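Local coordinates for Acarbose/maltose binding protein GacH (Streptomyces glaucescens, PDB 3K01) that binds acarbose and an acarbose homolog, and probably maltose, as the extracellular solute receptor of an ABC transporter, at residues V92-V95 and A96-S100; S126-E130 and G131-A135. All coordinates share one frame; numbering follows the deposited sequence.

Interaction 1. Residues V92-V95 and A96-S100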
loop_
_atom_site.group_PDB
_atom_site.type_symbol
_atom_site.label_atom_id
_atom_site.label_comp_id
_atom_site.label_asym_id
_atom_site.label_seq_id
_atom_site.Cartn_x
_atom_site.Cartn_y
_atom_site.Cartn_z
ATOM N N VAL A 92 4.431 -5.359 2.422
ATOM C CA VAL A 92 5.622 -4.872 1.734
ATOM C C VAL A 92 6.718 -4.359 2.691
ATOM O O VAL A 92 7.903 -4.621 2.467
ATOM C CB VAL A 92 5.322 -3.828 0.649
ATOM C CG1 VAL A 92 4.579 -4.456 -0.545
ATOM C CG2 VAL A 92 4.568 -2.591 1.187
ATOM N N ALA A 93 6.347 -3.632 3.739
ATOM C CA ALA A 93 7.337 -3.103 4.700
ATOM C C ALA A 93 7.884 -4.206 5.602
ATOM O O ALA A 93 8.969 -4.073 6.185
ATOM C CB ALA A 93 6.729 -1.995 5.567
ATOM N N TRP A 94 7.145 -5.304 5.743
ATOM C CA TRP A 94 7.563 -6.367 6.657
ATOM C C TRP A 94 8.729 -7.168 6.081
ATOM O O TRP A 94 9.411 -7.850 6.849
ATOM C CB TRP A 94 6.433 -7.328 6.999
ATOM C CG TRP A 94 5.277 -6.750 7.745
ATOM C CD1 TRP A 94 5.077 -5.444 8.107
ATOM C CD2 TRP A 94 4.112 -7.476 8.132
ATOM N NE1 TRP A 94 3.848 -5.334 8.728
ATOM C CE2 TRP A 94 3.242 -6.567 8.762
ATOM C CE3 TRP A 94 3.722 -8.821 8.017
ATOM C CZ2 TRP A 94 1.984 -6.953 9.253
ATOM C CZ3 TRP A 94 2.477 -9.208 8.519
ATOM C CH2 TRP A 94 1.635 -8.270 9.135
ATOM N N VAL A 95 8.956 -7.131 4.769
ATOM C CA VAL A 95 10.088 -7.865 4.211
ATOM C C VAL A 95 11.382 -7.384 4.850
ATOM O O VAL A 95 12.132 -8.207 5.392
ATOM C CB VAL A 95 10.140 -7.746 2.688
ATOM C CG1 VAL A 95 11.376 -8.486 2.142
ATOM C CG2 VAL A 95 8.876 -8.323 2.080
ATOM N N ALA A 96 11.652 -6.088 4.810
ATOM C CA ALA A 96 12.875 -5.568 5.416
ATOM C C ALA A 96 12.839 -5.699 6.934
ATOM O O ALA A 96 13.876 -5.962 7.549
ATOM C CB ALA A 96 13.095 -4.143 5.022
ATOM N N ASP A 97 11.665 -5.549 7.540
ATOM C CA ASP A 97 11.501 -5.705 8.989
ATOM C C ASP A 97 12.003 -7.113 9.368
ATOM O O ASP A 97 12.947 -7.272 10.164
ATOM C CB ASP A 97 10.015 -5.485 9.341
ATOM C CG ASP A 97 9.728 -5.471 10.823
ATOM O OD1 ASP A 97 10.681 -5.479 11.632
ATOM O OD2 ASP A 97 8.519 -5.444 11.133
ATOM N N PHE A 98 11.410 -8.148 8.794
ATOM C CA PHE A 98 11.770 -9.529 9.170
ATOM C C PHE A 98 13.176 -9.879 8.694
ATOM O O PHE A 98 13.899 -10.580 9.403
ATOM C CB PHE A 98 10.787 -10.509 8.540
ATOM C CG PHE A 98 9.352 -10.402 9.030
ATOM C CD1 PHE A 98 9.003 -9.871 10.270
ATOM C CD2 PHE A 98 8.360 -10.911 8.229
ATOM C CE1 PHE A 98 7.645 -9.815 10.654
ATOM C CE2 PHE A 98 7.014 -10.864 8.602
ATOM C CZ PHE A 98 6.665 -10.310 9.819
ATOM N N ALA A 99 13.581 -9.436 7.508
ATOM C CA ALA A 99 14.915 -9.814 7.009
ATOM C C ALA A 99 16.005 -9.171 7.859
ATOM O O ALA A 99 17.072 -9.789 8.073
ATOM C CB ALA A 99 15.078 -9.444 5.554
ATOM N N SER A 100 15.768 -7.946 8.322
ATOM C CA SER A 100 16.755 -7.219 9.095
ATOM C C SER A 100 17.075 -7.879 10.414
ATOM O O SER A 100 18.113 -7.546 11.011
ATOM C CB SER A 100 16.305 -5.780 9.363
ATOM O OG SER A 100 15.258 -5.765 10.319
HETATM O O HOH W 1 10.471 -4.106 3.148
#
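In the short helix 92-100, which follows directly on strand 87-91 of the beta sheet, Trp94 and Phe98 show how residues four apart build one aromatic patch. The two side chains run alongside each other and point the same way. Trp94 CB lies over one face of the Phe98 ring, toward its rim, a CH-pi contact with 4.2 Å from CB to the ring centroid. Beyond it, Trp94 CE3 meets Phe98 CZ at 3.8 Å, the five-membered ring and the phenyl ring meeting obliquely, their planes at 54°. Phe98 CG stands opposite its own carbonyl carbon (chi1 -65°), which swings the ring back over the preceding turn.

The backbone beneath is gripped unevenly. Phe98 N gives an almost straight bond to Trp94 O (2.8 Å, 175°), and Ala99 N reaches Val95 O at 2.8 Å, whereas Asp97 N to Ala93 O is weak at 3.4 Å. One step earlier a water replaces the direct bond, donating to Val92 O and accepting from Ala96 N.

Around this patch, Phe98 meets the ring of Phe74 on helix 67-79, and Trp94 makes an edge-to-face contact with Trp298 of strand 293-302. Asp97 OD1 forms a salt bridge with Lys75 and OD2 a hydrogen bond with Asn71, both of helix 67-79, while Ala96 and Ala99 pack against Tyr129 of strand 128-129.

Interaction 2. Residues S126-E130 and G131-A135; sequences STRYE and GKTYA
Thr127 and Ala135 close the tightly packed end of this hairpin: Thr127 CB touches Ala135 CB at 4.0 Å, and Tyr134 N gives Thr127 O a nearly straight bond of 2.8 Å. With chi1 at 70°, Thr127 OG1 sits between its backbone N and carbonyl carbon; it bonds to Ala124 O and, weakly, to a water also held by Ala135 O. Asn299 of strand 293-302 touches both residues.

Toward the turn, Arg128 and Thr133 form a non-hydrogen-bonded pair. The arginine chain bends at chi2 and chi3, bringing NH1 to Thr133 OG1 at 3.1 Å, with the oxygen in the guanidinium plane. A water accepts from NH1 and donates to Gly131 O, while Lys132 N lies over one guanidinium face, toward its rim. On the other side of the hairpin, Tyr134 CD2 packs against Tyr129 CB at 3.8 Å, and another water links Tyr129 O to Tyr134 OH.

The far end faces solvent: Glu130, Gly131 and Lys132 are exposed, and the lysine chain is extended beyond CG. Two backbone bonds still close it, 2.8 Å from Tyr129 N to Lys132 O but 3.1 Å from Lys132 N to Tyr129 O, the latter donor well above the carbonyl plane. Positive phi at both Glu130 and Gly131 is characteristic of the type I' turn from Tyr129 to Lys132, a classic closure for a beta hairpin with a two-residue loop.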
loop_
_atom_site.group_PDB
_atom_site.type_symbol
_atom_site.label_atom_id
_atom_site.label_comp_id
_atom_site.label_asym_id
_atom_site.label_seq_id
_atom_site.Cartn_x
_atom_site.Cartn_y
_atom_site.Cartn_z
ATOM N N SER A 126 10.041 -4.256 -3.674
ATOM C CA SER A 126 9.643 -4.472 -2.278
ATOM C C SER A 126 10.131 -5.828 -1.733
ATOM O O SER A 126 10.094 -6.045 -0.526
ATOM C CB SER A 126 8.116 -4.421 -2.119
ATOM O OG SER A 126 7.483 -5.607 -2.605
ATOM N N THR A 127 10.588 -6.727 -2.620
ATOM C CA THR A 127 11.060 -8.045 -2.167
ATOM C C THR A 127 12.531 -8.056 -1.775
ATOM O O THR A 127 13.019 -9.082 -1.301
ATOM C CB THR A 127 10.845 -9.127 -3.259
ATOM O OG1 THR A 127 11.744 -8.901 -4.342
ATOM C CG2 THR A 127 9.390 -9.190 -3.732
ATOM N N ARG A 128 13.232 -6.943 -1.959
ATOM C CA ARG A 128 14.693 -6.907 -1.779
ATOM C C ARG A 128 15.082 -6.141 -0.538
ATOM O O ARG A 128 14.453 -5.118 -0.200
ATOM C CB ARG A 128 15.373 -6.264 -2.988
ATOM C CG ARG A 128 14.968 -6.838 -4.320
ATOM C CD ARG A 128 15.998 -7.707 -4.909
ATOM N NE ARG A 128 17.278 -7.040 -5.126
ATOM C CZ ARG A 128 18.410 -7.716 -5.237
ATOM N NH1 ARG A 128 18.386 -9.046 -5.149
ATOM N NH2 ARG A 128 19.558 -7.080 -5.430
ATOM N N TYR A 129 16.148 -6.603 0.094
ATOM C CA TYR A 129 16.674 -5.953 1.291
ATOM C C TYR A 129 18.179 -6.086 1.208
ATOM O O TYR A 129 18.696 -7.201 1.140
ATOM C CB TYR A 129 16.144 -6.603 2.567
ATOM C CG TYR A 129 16.762 -6.030 3.835
ATOM C CD1 TYR A 129 16.516 -4.721 4.236
ATOM C CD2 TYR A 129 17.608 -6.803 4.627
ATOM C CE1 TYR A 129 17.095 -4.214 5.383
ATOM C CE2 TYR A 129 18.178 -6.304 5.779
ATOM C CZ TYR A 129 17.918 -4.998 6.144
ATOM O OH TYR A 129 18.460 -4.475 7.301
ATOM N N GLU A 130 18.850 -4.925 1.146
ATOM C CA GLU A 130 20.313 -4.831 1.106
ATOM C C GLU A 130 20.904 -5.791 0.081
ATOM O O GLU A 130 21.816 -6.565 0.376
ATOM C CB GLU A 130 20.873 -5.056 2.507
ATOM C CG GLU A 130 20.390 -3.970 3.452
ATOM C CD GLU A 130 21.061 -3.959 4.803
ATOM O OE1 GLU A 130 21.592 -5.000 5.242
ATOM O OE2 GLU A 130 21.017 -2.883 5.448
ATOM N N GLY A 131 20.364 -5.721 -1.124
ATOM C CA GLY A 131 20.947 -6.423 -2.258
ATOM C C GLY A 131 20.608 -7.897 -2.356
ATOM O O GLY A 131 21.169 -8.576 -3.231
ATOM N N LYS A 132 19.704 -8.413 -1.507
ATOM C CA LYS A 132 19.241 -9.807 -1.621
ATOM C C LYS A 132 17.724 -9.857 -1.674
ATOM O O LYS A 132 17.052 -8.937 -1.208
ATOM C CB LYS A 132 19.749 -10.675 -0.476
ATOM C CG LYS A 132 21.279 -10.882 -0.495
ATOM C CD LYS A 132 21.739 -11.734 0.662
ATOM C CE LYS A 132 23.242 -11.993 0.607
ATOM N NZ LYS A 132 23.681 -12.576 1.905
ATOM N N THR A 133 17.183 -10.925 -2.243
ATOM C CA THR A 133 15.731 -11.081 -2.387
ATOM C C THR A 133 15.224 -11.976 -1.268
ATOM O O THR A 133 15.756 -13.086 -1.049
ATOM C CB THR A 133 15.432 -11.748 -3.731
ATOM O OG1 THR A 133 16.038 -10.971 -4.768
ATOM C CG2 THR A 133 13.933 -11.832 -3.974
ATOM N N TYR A 134 14.191 -11.516 -0.542
ATOM C CA TYR A 134 13.626 -12.253 0.568
ATOM C C TYR A 134 12.133 -12.520 0.431
ATOM O O TYR A 134 11.476 -12.914 1.401
ATOM C CB TYR A 134 13.891 -11.517 1.889
ATOM C CG TYR A 134 15.349 -11.458 2.264
ATOM C CD1 TYR A 134 15.939 -12.525 2.939
ATOM C CD2 TYR A 134 16.126 -10.345 1.966
ATOM C CE1 TYR A 134 17.289 -12.482 3.297
ATOM C CE2 TYR A 134 17.465 -10.304 2.307
ATOM C CZ TYR A 134 18.023 -11.352 2.977
ATOM O OH TYR A 134 19.372 -11.312 3.324
ATOM N N ALA A 135 11.583 -12.289 -0.751
ATOM C CA ALA A 135 10.153 -12.528 -0.942
ATOM C C ALA A 135 9.865 -12.644 -2.413
ATOM O O ALA A 135 10.720 -12.339 -3.245
ATOM C CB ALA A 135 9.300 -11.384 -0.310
HETATM O O HOH W 2 10.866 -11.636 -5.907
HETATM O O HOH W 3 20.634 -10.151 -5.955
HETATM O O HOH W 4 20.548 -8.747 2.574
#

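How the interactions relate
Interactions 1 and 2 follow one another along the chain, with centres about 9 Å apart, and join through the face of helix 92-100 turned from Trp94 and Phe98. Tyr129 of the hairpin lies along that face: its CD1 comes within 3.6 Å of Ala96 CB, and its OH within 3.3 Å of Ser100 CB. At the other end, Ser126 O approaches Val95 CB at 3.6 Å, and Ser126 OG approaches Val92 CG1 at 3.7 Å. The helix is thus held between helix 67-79, on the Trp94 and Phe98 side, and the hairpin. Strand 293-302 is common ground, since Trp298 meets Trp94 while Asn299 meets Ser126, Thr127 and Ala135.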